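Local atomic coordinates of lipolytic enzyme (Clostridium thermocellum, PDB entry 2VPT), a protein that removes acetyl groups from xylan as the catalytic domain of a cellulosomal family 3 carbohydrate esterase. Residues G12-T16 / E17-G21; S64-T67 / I68-A72; G92-D95 / L96-G100; E133-K136 / Q137-V141; F158-L161 / S162-Q165. One frame throughout, in Å; residues are numbered along the deposited sequence.

All five contacts are local, joining residues three to five apart around helix starts, helix turns or strand exits of one α/β domain. All touching residues of contact 1 are buried, and it holds the probable nucleophile, S14; it touches contact 2 (E17 to S64) and, with it, the second subunit. Contacts 2 to 5 are only partly buried. Contacts 2 and 3 meet where the carboxylate of D95 accepts from I68 N at the start of helix 68-82, and each includes one bridging water. Contact 4 packs on contact 3 through I135 and Y138 and bears a surface salt bridge. Contact 5 leaves a sheet strand; its S162 touches N139 of contact 4, and E163 turns to the last helix.

Contact 1 of 5, residues G12-T16 / E17-G21; sequences GDSCT and EGMGG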
loop_
_atom_site.group_PDB
_atom_site.type_symbol
_atom_site.label_atom_id
_atom_site.label_comp_id
_atom_site.label_asym_id
_atom_site.label_seq_id
_atom_site.Cartn_x
_atom_site.Cartn_y
_atom_site.Cartn_z
ATOM N N GLY A 12 12.278 -0.507 -2.375
ATOM C CA GLY A 12 12.010 -1.372 -3.497
ATOM C C GLY A 12 10.762 -1.007 -4.248
ATOM O O GLY A 12 10.301 0.154 -4.218
ATOM N N ASP A 13 10.226 -2.022 -4.923
ATOM C CA ASP A 13 9.078 -1.893 -5.809
ATOM C C ASP A 13 7.856 -2.575 -5.190
ATOM O O ASP A 13 7.717 -2.568 -3.965
ATOM C CB ASP A 13 9.455 -2.398 -7.219
ATOM C CG ASP A 13 9.982 -3.812 -7.231
ATOM O OD1 ASP A 13 9.630 -4.626 -6.335
ATOM O OD2 ASP A 13 10.773 -4.128 -8.155
ATOM N N SER A 14 6.963 -3.150 -5.980
ATOM C CA SER A 14 5.769 -3.746 -5.394
ATOM C C SER A 14 6.087 -4.947 -4.517
ATOM O O SER A 14 5.248 -5.336 -3.713
ATOM C CB SER A 14 4.731 -4.136 -6.426
ATOM O OG SER A 14 5.310 -4.898 -7.422
ATOM N N CYS A 15 7.265 -5.549 -4.688
ATOM C CA CYS A 15 7.660 -6.673 -3.849
ATOM C C CYS A 15 8.032 -6.246 -2.442
ATOM O O CYS A 15 8.024 -7.073 -1.532
ATOM C CB CYS A 15 8.807 -7.459 -4.472
ATOM S SG CYS A 15 8.477 -8.153 -6.093
ATOM N N THR A 16 8.385 -4.975 -2.266
ATOM C CA THR A 16 8.652 -4.386 -0.950
ATOM C C THR A 16 7.417 -3.700 -0.372
ATOM O O THR A 16 7.159 -3.784 0.838
ATOM C CB THR A 16 9.863 -3.433 -1.025
ATOM O OG1 THR A 16 11.022 -4.199 -1.396
ATOM C CG2 THR A 16 10.118 -2.741 0.314
ATOM N N GLU A 17 6.638 -3.027 -1.217
ATOM C CA GLU A 17 5.376 -2.459 -0.757
ATOM C C GLU A 17 4.412 -3.568 -0.353
ATOM O O GLU A 17 3.669 -3.416 0.625
ATOM C CB GLU A 17 4.766 -1.524 -1.801
ATOM C CG GLU A 17 3.553 -0.746 -1.278
ATOM C CD GLU A 17 3.212 0.479 -2.106
ATOM O OE1 GLU A 17 3.476 0.490 -3.330
ATOM O OE2 GLU A 17 2.667 1.423 -1.506
ATOM N N GLY A 18 4.446 -4.678 -1.086
ATOM C CA GLY A 18 3.725 -5.889 -0.698
ATOM C C GLY A 18 2.466 -6.227 -1.463
ATOM O O GLY A 18 1.505 -6.756 -0.903
HETATM N N MSE A 19 2.441 -5.956 -2.762
HETATM C CA MSE A 19 1.328 -6.424 -3.560
HETATM C C MSE A 19 1.284 -7.952 -3.504
HETATM O O MSE A 19 2.282 -8.617 -3.200
HETATM C CB MSE A 19 1.432 -5.934 -5.004
HETATM C CG MSE A 19 1.228 -4.462 -5.142
HETATM SE SE MSE A 19 1.020 -3.895 -6.988
HETATM C CE MSE A 19 0.145 -2.226 -6.724
ATOM N N GLY A 20 0.116 -8.513 -3.781
ATOM C CA GLY A 20 -0.102 -9.950 -3.643
ATOM C C GLY A 20 -0.786 -10.238 -2.329
ATOM O O GLY A 20 -1.702 -9.513 -1.907
ATOM N N GLY A 21 -0.353 -11.308 -1.681
ATOM C CA GLY A 21 -0.912 -11.688 -0.386
ATOM C C GLY A 21 -0.199 -11.012 0.764
ATOM O O GLY A 21 0.934 -10.567 0.626
#
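S14 and selenomethionine M19 meet through their aliphatic parts: S14 CB lies 3.7 Å from M19 CG and 3.8 Å from M19 SE. With M19 CG set beside its own backbone N (chi1 -69°) and the chain extended beyond, the M19 side chain runs past the serine and also packs on S64, H178 and M24 of the second subunit. S14 OG, placed between its N and carbonyl carbon (chi1 51°), goes to H178 NE2 instead. This is the short turn after strand 5-12 that carries the GDS motif of SGNH hydrolases; S14 is probably the nucleophile, in charge-relay geometry with H178 and D175. D13 is the N-cap: its OD1 accepts from C15 N at 3.0 Å on the anti side, while OD2 bonds Y128 OH. D13 O takes both T16 N and E17 N, the latter nearly straight at 3.0 Å. S14 O is also doubly held, by G18 N at 2.8 Å from well above the carbonyl plane and by M19 N at 3.0 Å, tilted from that plane by 15°. E17 sends OE1 to S64 OG. G18, with positive phi, turns the chain out of the helix toward M19.

Contact 2 of 5, residues S64-T67 / I68-A72; sequences SGWT and IPQIA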
loop_
_atom_site.group_PDB
_atom_site.type_symbol
_atom_site.label_atom_id
_atom_site.label_comp_id
_atom_site.label_asym_id
_atom_site.label_seq_id
_atom_site.Cartn_x
_atom_site.Cartn_y
_atom_site.Cartn_z
ATOM N N SER A 64 5.293 0.421 -5.437
ATOM C CA SER A 64 4.778 -0.384 -6.522
ATOM C C SER A 64 4.903 0.373 -7.836
ATOM O O SER A 64 4.561 1.544 -7.917
ATOM C CB SER A 64 3.317 -0.747 -6.272
ATOM O OG SER A 64 3.200 -1.515 -5.090
ATOM N N GLY A 65 5.404 -0.317 -8.847
ATOM C CA GLY A 65 5.524 0.250 -10.183
ATOM C C GLY A 65 6.858 0.888 -10.479
ATOM O O GLY A 65 7.120 1.223 -11.631
ATOM N N TRP A 66 7.733 1.041 -9.488
ATOM C CA TRP A 66 8.922 1.863 -9.679
ATOM C C TRP A 66 10.120 1.108 -10.215
ATOM O O TRP A 66 10.322 -0.072 -9.936
ATOM C CB TRP A 66 9.324 2.599 -8.419
ATOM C CG TRP A 66 8.434 3.738 -8.047
ATOM C CD1 TRP A 66 7.081 3.824 -8.207
ATOM C CD2 TRP A 66 8.836 4.927 -7.363
ATOM N NE1 TRP A 66 6.626 5.013 -7.674
ATOM C CE2 TRP A 66 7.681 5.705 -7.153
ATOM C CE3 TRP A 66 10.069 5.416 -6.920
ATOM C CZ2 TRP A 66 7.720 6.931 -6.506
ATOM C CZ3 TRP A 66 10.105 6.644 -6.295
ATOM C CH2 TRP A 66 8.944 7.396 -6.099
ATOM N N THR A 67 10.926 1.853 -10.969
ATOM C CA THR A 67 12.157 1.377 -11.571
ATOM C C THR A 67 13.361 1.968 -10.846
ATOM O O THR A 67 13.231 2.890 -10.030
ATOM C CB THR A 67 12.213 1.839 -13.032
ATOM O OG1 THR A 67 12.161 3.269 -13.036
ATOM C CG2 THR A 67 11.032 1.256 -13.835
ATOM N N ILE A 68 14.539 1.441 -11.165
ATOM C CA ILE A 68 15.786 1.948 -10.631
ATOM C C ILE A 68 15.948 3.473 -10.740
ATOM O O ILE A 68 16.254 4.119 -9.745
ATOM C CB ILE A 68 16.993 1.192 -11.263
ATOM C CG1 ILE A 68 17.075 -0.219 -10.669
ATOM C CG2 ILE A 68 18.286 1.936 -11.032
ATOM C CD1 ILE A 68 17.902 -1.198 -11.459
ATOM N N PRO A 69 15.772 4.056 -11.942
ATOM C CA PRO A 69 15.968 5.507 -12.015
ATOM C C PRO A 69 14.962 6.323 -11.203
ATOM O O PRO A 69 15.290 7.412 -10.718
ATOM C CB PRO A 69 15.879 5.805 -13.524
ATOM C CG PRO A 69 15.224 4.658 -14.142
ATOM C CD PRO A 69 15.541 3.462 -13.272
ATOM N N GLN A 70 13.759 5.793 -11.012
ATOM C CA GLN A 70 12.786 6.486 -10.181
ATOM C C GLN A 70 13.201 6.466 -8.707
ATOM O O GLN A 70 13.092 7.461 -8.011
ATOM C CB GLN A 70 11.409 5.879 -10.363
ATOM C CG GLN A 70 10.849 6.038 -11.744
ATOM C CD GLN A 70 9.505 5.395 -11.779
ATOM O OE1 GLN A 70 9.395 4.189 -11.863
ATOM N NE2 GLN A 70 8.460 6.198 -11.604
ATOM N N ILE A 71 13.678 5.319 -8.243
ATOM C CA ILE A 71 14.275 5.235 -6.923
ATOM C C ILE A 71 15.457 6.209 -6.819
ATOM O O ILE A 71 15.542 6.984 -5.869
ATOM C CB ILE A 71 14.747 3.804 -6.595
ATOM C CG1 ILE A 71 13.550 2.842 -6.539
ATOM C CG2 ILE A 71 15.537 3.776 -5.296
ATOM C CD1 ILE A 71 12.583 3.008 -5.331
ATOM N N ALA A 72 16.358 6.185 -7.804
ATOM C CA ALA A 72 17.563 7.019 -7.755
ATOM C C ALA A 72 17.221 8.515 -7.695
ATOM O O ALA A 72 17.940 9.314 -7.063
ATOM C CB ALA A 72 18.459 6.738 -8.985
HETATM O O HOH W 1 7.704 2.929 -13.845
#
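Q70 folds back onto T67, the N-cap of helix 68-82. T67 N donates to Q70 OE1 at 2.9 Å, the half of a capping box in which the N3 side chain accepts from the N-cap amide. Followed outward, Q70 CB rests 3.7 Å from W66 CE3 and also nears T67 O. CG touches T67 OG1 at 3.3 Å. Chi1 and the extended chi2 (180°) place CD over one face of the W66 ring, the amide tilted 24° from the indole plane. Chi3 (-78°) only turns the amide, setting OE1 toward T67 N and NE2 4.3 Å above the W66 ring plane, toward its rim. OE1 receives T67 N from somewhat out of the carbonyl plane and accepts a proton from a water that also donates to G65 O; T67 OG1 lies 3.1 Å from Q70 OE1, but a second acceptor competes for its proton. The indole NE1 turns to E23 of the second subunit, so W66 joins the helix start to the dimer interface. G65 probably matches the oxyanion-hole glycine of SGNH enzymes. Next to Q70 in sequence, I71 N closes the first helical turn on T67 O at 3.0 Å, and I71 CD1 lies 3.8 Å from W66 CE3.

Contact 3 of 5, residues G92-D95 / L96-G100; sequences GGND and LLLNG
N94 O receives two backbone amides at once, L98 N at 2.7 Å and N99 N at 3.2 Å. The first comes from 26° out of the carbonyl plane and the second lies in it; the N99 bond spans five residues, the spacing of a π-type turn, so the short helix is already widening here. N99 N has D95 O as a second, weak acceptor. The preceding carbonyl, G93 O, takes L97 N at 2.9 Å, and the one before, G92 O, takes L96 N weakly. A water ties the side chains of the two segments: it donates to D95 OD1 at 2.7 Å and accepts from N99 ND2 at 2.9 Å. D95 OD1 also takes N103 ND2, while OD2 receives I68 N, so both oxygens of this buried carboxylate are held, and its position would probably stabilise the negative charge. Beyond these bonds the contacts are van der Waals. N94 CG lies beside its backbone N (chi1 -70°), which sets the side chain alongside L98, pointing the same way, with L98 CD2 3.8 Å from N94 CB. L97 CG sits 3.4 Å from G93 O. G92 and G93 begin the GxND motif of the SGNH family, in which N94 probably lines the oxyanion hole. Helix 93-99 follows strand 86-90 after two residues. Its D95 meets the start of helix 68-82, and G92 and G93 at its start lie against Y138 and I135 ahead of helix 142-151, with L96 CD2 touching A134 O.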
loop_
_atom_site.group_PDB
_atom_site.type_symbol
_atom_site.label_atom_id
_atom_site.label_comp_id
_atom_site.label_asym_id
_atom_site.label_seq_id
_atom_site.Cartn_x
_atom_site.Cartn_y
_atom_site.Cartn_z
ATOM N N GLY A 92 14.657 -3.357 -9.674
ATOM C CA GLY A 92 15.111 -3.552 -11.059
ATOM C C GLY A 92 14.244 -4.459 -11.886
ATOM O O GLY A 92 14.382 -4.503 -13.108
ATOM N N GLY A 93 13.321 -5.172 -11.260
ATOM C CA GLY A 93 12.417 -6.021 -11.990
ATOM C C GLY A 93 11.563 -5.223 -12.958
ATOM O O GLY A 93 11.266 -5.688 -14.057
ATOM N N ASN A 94 11.151 -4.028 -12.550
ATOM C CA ASN A 94 10.312 -3.219 -13.411
ATOM C C ASN A 94 11.121 -2.642 -14.570
ATOM O O ASN A 94 10.566 -2.449 -15.662
ATOM C CB ASN A 94 9.576 -2.113 -12.657
ATOM C CG ASN A 94 8.493 -2.649 -11.762
ATOM O OD1 ASN A 94 8.364 -2.228 -10.606
ATOM N ND2 ASN A 94 7.724 -3.578 -12.266
ATOM N N ASP A 95 12.399 -2.340 -14.358
ATOM C CA ASP A 95 13.247 -1.915 -15.502
ATOM C C ASP A 95 13.177 -2.957 -16.607
ATOM O O ASP A 95 13.003 -2.615 -17.780
ATOM C CB ASP A 95 14.686 -1.689 -15.085
ATOM C CG ASP A 95 14.815 -0.622 -14.021
ATOM O OD1 ASP A 95 15.375 0.457 -14.298
ATOM O OD2 ASP A 95 14.330 -0.860 -12.880
ATOM N N LEU A 96 13.273 -4.231 -16.248
ATOM C CA LEU A 96 13.189 -5.304 -17.234
ATOM C C LEU A 96 11.788 -5.448 -17.804
ATOM O O LEU A 96 11.592 -5.372 -19.023
ATOM C CB LEU A 96 13.668 -6.633 -16.642
ATOM C CG LEU A 96 13.543 -7.840 -17.574
ATOM C CD1 LEU A 96 14.438 -7.680 -18.828
ATOM C CD2 LEU A 96 13.876 -9.126 -16.846
ATOM N N LEU A 97 10.805 -5.627 -16.932
ATOM C CA LEU A 97 9.475 -6.043 -17.342
ATOM C C LEU A 97 8.646 -4.882 -17.893
ATOM O O LEU A 97 7.825 -5.096 -18.791
ATOM C CB LEU A 97 8.751 -6.742 -16.175
ATOM C CG LEU A 97 9.444 -8.009 -15.672
ATOM C CD1 LEU A 97 8.787 -8.481 -14.372
ATOM C CD2 LEU A 97 9.442 -9.123 -16.705
ATOM N N LEU A 98 8.874 -3.662 -17.407
ATOM C CA LEU A 98 8.128 -2.480 -17.872
ATOM C C LEU A 98 8.903 -1.668 -18.899
ATOM O O LEU A 98 8.293 -1.075 -19.788
ATOM C CB LEU A 98 7.728 -1.551 -16.705
ATOM C CG LEU A 98 6.410 -1.824 -15.970
ATOM C CD1 LEU A 98 6.041 -3.304 -15.948
ATOM C CD2 LEU A 98 6.451 -1.188 -14.569
ATOM N N ASN A 99 10.228 -1.597 -18.765
ATOM C CA ASN A 99 11.049 -0.739 -19.615
ATOM C C ASN A 99 11.881 -1.507 -20.657
ATOM O O ASN A 99 12.583 -0.871 -21.418
ATOM C CB ASN A 99 12.020 0.125 -18.787
ATOM C CG ASN A 99 11.360 1.302 -18.080
ATOM O OD1 ASN A 99 10.167 1.579 -18.233
ATOM N ND2 ASN A 99 12.171 2.018 -17.302
ATOM N N GLY A 100 11.840 -2.833 -20.668
ATOM C CA GLY A 100 12.700 -3.629 -21.577
ATOM C C GLY A 100 14.193 -3.330 -21.462
ATOM O O GLY A 100 14.895 -3.315 -22.470
HETATM O O HOH W 2 14.968 1.414 -16.832
#

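Contact 4 of 5, residues E133-K136 / Q137-V141; sequences EAIK and QYNAV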
loop_
_atom_site.group_PDB
_atom_site.type_symbol
_atom_site.label_atom_id
_atom_site.label_comp_id
_atom_site.label_asym_id
_atom_site.label_seq_id
_atom_site.Cartn_x
_atom_site.Cartn_y
_atom_site.Cartn_z
ATOM N N GLU A 133 9.517 -16.218 -15.347
ATOM C CA GLU A 133 10.775 -16.822 -15.787
ATOM C C GLU A 133 11.775 -15.781 -16.303
ATOM O O GLU A 133 12.972 -15.879 -16.037
ATOM C CB GLU A 133 10.483 -17.887 -16.867
ATOM C CG GLU A 133 11.688 -18.454 -17.626
ATOM C CD GLU A 133 12.356 -19.641 -16.946
ATOM O OE1 GLU A 133 12.077 -19.903 -15.750
ATOM O OE2 GLU A 133 13.176 -20.313 -17.618
ATOM N N ALA A 134 11.272 -14.765 -17.004
ATOM C CA ALA A 134 12.099 -13.725 -17.595
ATOM C C ALA A 134 12.999 -13.009 -16.586
ATOM O O ALA A 134 14.059 -12.520 -16.942
ATOM C CB ALA A 134 11.222 -12.702 -18.312
ATOM N N ILE A 135 12.583 -12.945 -15.322
ATOM C CA ILE A 135 13.359 -12.218 -14.323
ATOM C C ILE A 135 14.738 -12.854 -14.070
ATOM O O ILE A 135 15.666 -12.177 -13.635
ATOM C CB ILE A 135 12.570 -12.078 -13.000
ATOM C CG1 ILE A 135 13.103 -10.916 -12.167
ATOM C CG2 ILE A 135 12.667 -13.348 -12.138
ATOM C CD1 ILE A 135 12.910 -9.559 -12.753
ATOM N N LYS A 136 14.878 -14.143 -14.382
ATOM C CA LYS A 136 16.154 -14.832 -14.173
ATOM C C LYS A 136 17.303 -14.157 -14.938
ATOM O O LYS A 136 18.449 -14.170 -14.503
ATOM C CB LYS A 136 16.043 -16.300 -14.592
ATOM C CG LYS A 136 15.077 -17.139 -13.745
ATOM C CD LYS A 136 15.082 -18.596 -14.205
ATOM C CE LYS A 136 14.097 -19.438 -13.437
ATOM N NZ LYS A 136 14.003 -20.819 -13.993
ATOM N N GLN A 137 16.991 -13.536 -16.072
ATOM C CA GLN A 137 18.002 -12.847 -16.852
ATOM C C GLN A 137 18.614 -11.678 -16.087
ATOM O O GLN A 137 19.808 -11.398 -16.181
ATOM C CB GLN A 137 17.406 -12.334 -18.165
ATOM C CG GLN A 137 18.450 -11.999 -19.209
ATOM C CD GLN A 137 17.876 -11.475 -20.515
ATOM O OE1 GLN A 137 16.707 -11.090 -20.610
ATOM N NE2 GLN A 137 18.716 -11.443 -21.528
ATOM N N TYR A 138 17.770 -10.975 -15.331
ATOM C CA TYR A 138 18.230 -9.882 -14.477
ATOM C C TYR A 138 18.912 -10.427 -13.213
ATOM O O TYR A 138 19.968 -9.944 -12.821
ATOM C CB TYR A 138 17.054 -8.972 -14.109
ATOM C CG TYR A 138 17.397 -7.853 -13.164
ATOM C CD1 TYR A 138 18.437 -6.990 -13.420
ATOM C CD2 TYR A 138 16.677 -7.658 -11.998
ATOM C CE1 TYR A 138 18.758 -5.975 -12.573
ATOM C CE2 TYR A 138 16.995 -6.652 -11.136
ATOM C CZ TYR A 138 18.034 -5.805 -11.412
ATOM O OH TYR A 138 18.390 -4.777 -10.564
ATOM N N ASN A 139 18.334 -11.457 -12.612
ATOM C CA ASN A 139 18.960 -12.075 -11.433
ATOM C C ASN A 139 20.425 -12.406 -11.719
ATOM O O ASN A 139 21.299 -12.189 -10.873
ATOM C CB ASN A 139 18.249 -13.367 -11.045
ATOM C CG ASN A 139 16.917 -13.144 -10.369
ATOM O OD1 ASN A 139 16.556 -12.026 -10.002
ATOM N ND2 ASN A 139 16.179 -14.228 -10.188
ATOM N N ALA A 140 20.698 -12.922 -12.922
ATOM C CA ALA A 140 22.043 -13.360 -13.272
ATOM C C ALA A 140 23.094 -12.287 -13.085
ATOM O O ALA A 140 24.235 -12.599 -12.743
ATOM C CB ALA A 140 22.079 -13.860 -14.714
ATOM N N VAL A 141 22.762 -11.026 -13.349
ATOM C CA VAL A 141 23.770 -9.956 -13.304
ATOM C C VAL A 141 24.071 -9.404 -11.912
ATOM O O VAL A 141 25.105 -8.776 -11.699
ATOM C CB VAL A 141 23.425 -8.769 -14.248
ATOM C CG1 VAL A 141 23.117 -9.288 -15.667
ATOM C CG2 VAL A 141 22.283 -7.918 -13.709
HETATM O O HOH W 3 14.407 -11.758 -19.681
#
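I135 O is gripped by two amides: N139 N at 2.9 Å, almost straight at 170°, and Y138 N at 3.0 Å, a weak bond because of its bent angle. The next carbonyl, K136 O, takes A140 N at 3.0 Å. Earlier in the turn Q137 N reaches A134 O with a three-residue spacing and from high above the carbonyl plane. A water completes that step, donating to A134 O and, at 2.6 Å, to Q137 OE1. The solvent side also carries a salt bridge between K136 NZ and E133 OE1 at 2.8 Å, met on the syn side of the carboxylate; a fully extended lysine chain beyond CB spans back along the turn to reach it. On the protein side I135 meets two partners with different branches. Its CD1 is 4.3 Å from Y138 CD2, oblique to the ring, and its CG2 is 4.1 Å from N139 ND2. Y138 CG is anti to its N (chi1 177°), which sends the phenol inward to bond I91 O and touch L107, while N139 ND2 is tied to Y128 O. The short helix 136-139 thus closes the loop after strand 122-126 and leads into helix 142-151. The chemistry divides by side: charges and a water bridge face solvent, whereas the Y138 hydroxyl and the N139 amide NH2 are paired with backbone carbonyls, so burying them probably costs little.

Contact 5 of 5, residues F158-L161 / S162-Q165; sequences FVKL and SEIQ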
loop_
_atom_site.group_PDB
_atom_site.type_symbol
_atom_site.label_atom_id
_atom_site.label_comp_id
_atom_site.label_asym_id
_atom_site.label_seq_id
_atom_site.Cartn_x
_atom_site.Cartn_y
_atom_site.Cartn_z
ATOM N N PHE A 158 25.031 -9.373 -0.860
ATOM C CA PHE A 158 24.028 -9.956 -1.730
ATOM C C PHE A 158 23.076 -10.834 -0.936
ATOM O O PHE A 158 23.484 -11.639 -0.105
ATOM C CB PHE A 158 24.729 -10.783 -2.828
ATOM C CG PHE A 158 23.800 -11.490 -3.774
ATOM C CD1 PHE A 158 22.816 -10.806 -4.476
ATOM C CD2 PHE A 158 23.934 -12.843 -3.994
ATOM C CE1 PHE A 158 21.985 -11.482 -5.347
ATOM C CE2 PHE A 158 23.114 -13.512 -4.867
ATOM C CZ PHE A 158 22.132 -12.830 -5.544
ATOM N N VAL A 159 21.789 -10.685 -1.206
ATOM C CA VAL A 159 20.747 -11.506 -0.615
ATOM C C VAL A 159 20.109 -12.312 -1.736
ATOM O O VAL A 159 19.409 -11.771 -2.602
ATOM C CB VAL A 159 19.704 -10.647 0.116
ATOM C CG1 VAL A 159 18.580 -11.532 0.673
ATOM C CG2 VAL A 159 20.386 -9.812 1.216
ATOM N N LYS A 160 20.391 -13.610 -1.747
ATOM C CA LYS A 160 19.955 -14.468 -2.839
ATOM C C LYS A 160 18.527 -14.966 -2.648
ATOM O O LYS A 160 18.284 -16.140 -2.388
ATOM C CB LYS A 160 20.920 -15.658 -2.981
ATOM C CG LYS A 160 20.741 -16.431 -4.277
ATOM C CD LYS A 160 21.782 -17.525 -4.448
ATOM C CE LYS A 160 21.362 -18.562 -5.444
ATOM N NZ LYS A 160 22.519 -19.417 -5.851
ATOM N N LEU A 161 17.561 -14.069 -2.812
ATOM C CA LEU A 161 16.160 -14.460 -2.750
ATOM C C LEU A 161 15.794 -15.521 -3.784
ATOM O O LEU A 161 14.842 -16.296 -3.598
ATOM C CB LEU A 161 15.240 -13.236 -2.887
ATOM C CG LEU A 161 15.420 -12.149 -1.820
ATOM C CD1 LEU A 161 14.435 -11.022 -2.026
ATOM C CD2 LEU A 161 15.287 -12.728 -0.410
ATOM N N SER A 162 16.554 -15.575 -4.882
ATOM C CA SER A 162 16.312 -16.587 -5.911
ATOM C C SER A 162 16.579 -18.026 -5.469
ATOM O O SER A 162 16.193 -18.951 -6.191
ATOM C CB SER A 162 17.136 -16.291 -7.161
ATOM O OG SER A 162 18.523 -16.302 -6.884
ATOM N N GLU A 163 17.193 -18.209 -4.298
ATOM C CA GLU A 163 17.402 -19.558 -3.744
ATOM C C GLU A 163 16.132 -20.129 -3.102
ATOM O O GLU A 163 16.118 -21.295 -2.663
ATOM C CB GLU A 163 18.576 -19.566 -2.760
ATOM C CG GLU A 163 18.222 -19.186 -1.322
ATOM C CD GLU A 163 19.425 -19.116 -0.415
ATOM O OE1 GLU A 163 20.557 -18.922 -0.904
ATOM O OE2 GLU A 163 19.232 -19.241 0.812
ATOM N N ILE A 164 15.070 -19.329 -3.041
ATOM C CA ILE A 164 13.754 -19.791 -2.621
ATOM C C ILE A 164 13.414 -21.144 -3.245
ATOM O O ILE A 164 13.650 -21.367 -4.433
ATOM C CB ILE A 164 12.652 -18.723 -2.949
ATOM C CG1 ILE A 164 11.299 -19.129 -2.358
ATOM C CG2 ILE A 164 12.561 -18.489 -4.466
ATOM C CD1 ILE A 164 10.276 -17.991 -2.363
ATOM N N GLN A 165 12.892 -22.042 -2.410
ATOM C CA GLN A 165 12.318 -23.303 -2.866
ATOM C C GLN A 165 10.962 -22.978 -3.469
ATOM O O GLN A 165 9.934 -23.039 -2.799
ATOM C CB GLN A 165 12.186 -24.280 -1.679
ATOM C CG GLN A 165 11.389 -25.571 -1.949
ATOM C CD GLN A 165 9.920 -25.523 -1.480
ATOM O OE1 GLN A 165 9.032 -26.062 -2.146
ATOM N NE2 GLN A 165 9.670 -24.893 -0.332
#
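Two successive three-residue bonds, E163 N to K160 O at 3.0 Å and I164 N to L161 O at 3.1 Å, wind the backbone into one 3-10 turn, each donor standing about 50° out of its carbonyl plane. Just before it, K160 centres an inverse gamma turn closed by a weak bond from L161 N to V159 O. Within 158-161, K160 N lies 4.1 Å above the middle of the F158 ring. The K160 chain runs outward fully extended, with CG 3.4 Å from S162 OG, and crosses E163 at about a right angle. E163 folds back over the turn, its CG set between N and carbonyl carbon (chi1 86°) and 3.2 Å from K160 O. Its carboxylate passes K160 NZ by, 5.3 Å from OE1, and is held by K193 and Y194 of helix 181-203. S162 OG bonds D127 OD2. Inward, L161 packs on I190 and W191, while I164 CG2 lies 3.3 Å from L161 O. Such a turn lets the chain leave strand 156-159, paired in parallel with 122-126, and head for helix 168-171, at the carboxyl edge of the mostly parallel central sheet in the α/β/α sandwich of SGNH hydrolases.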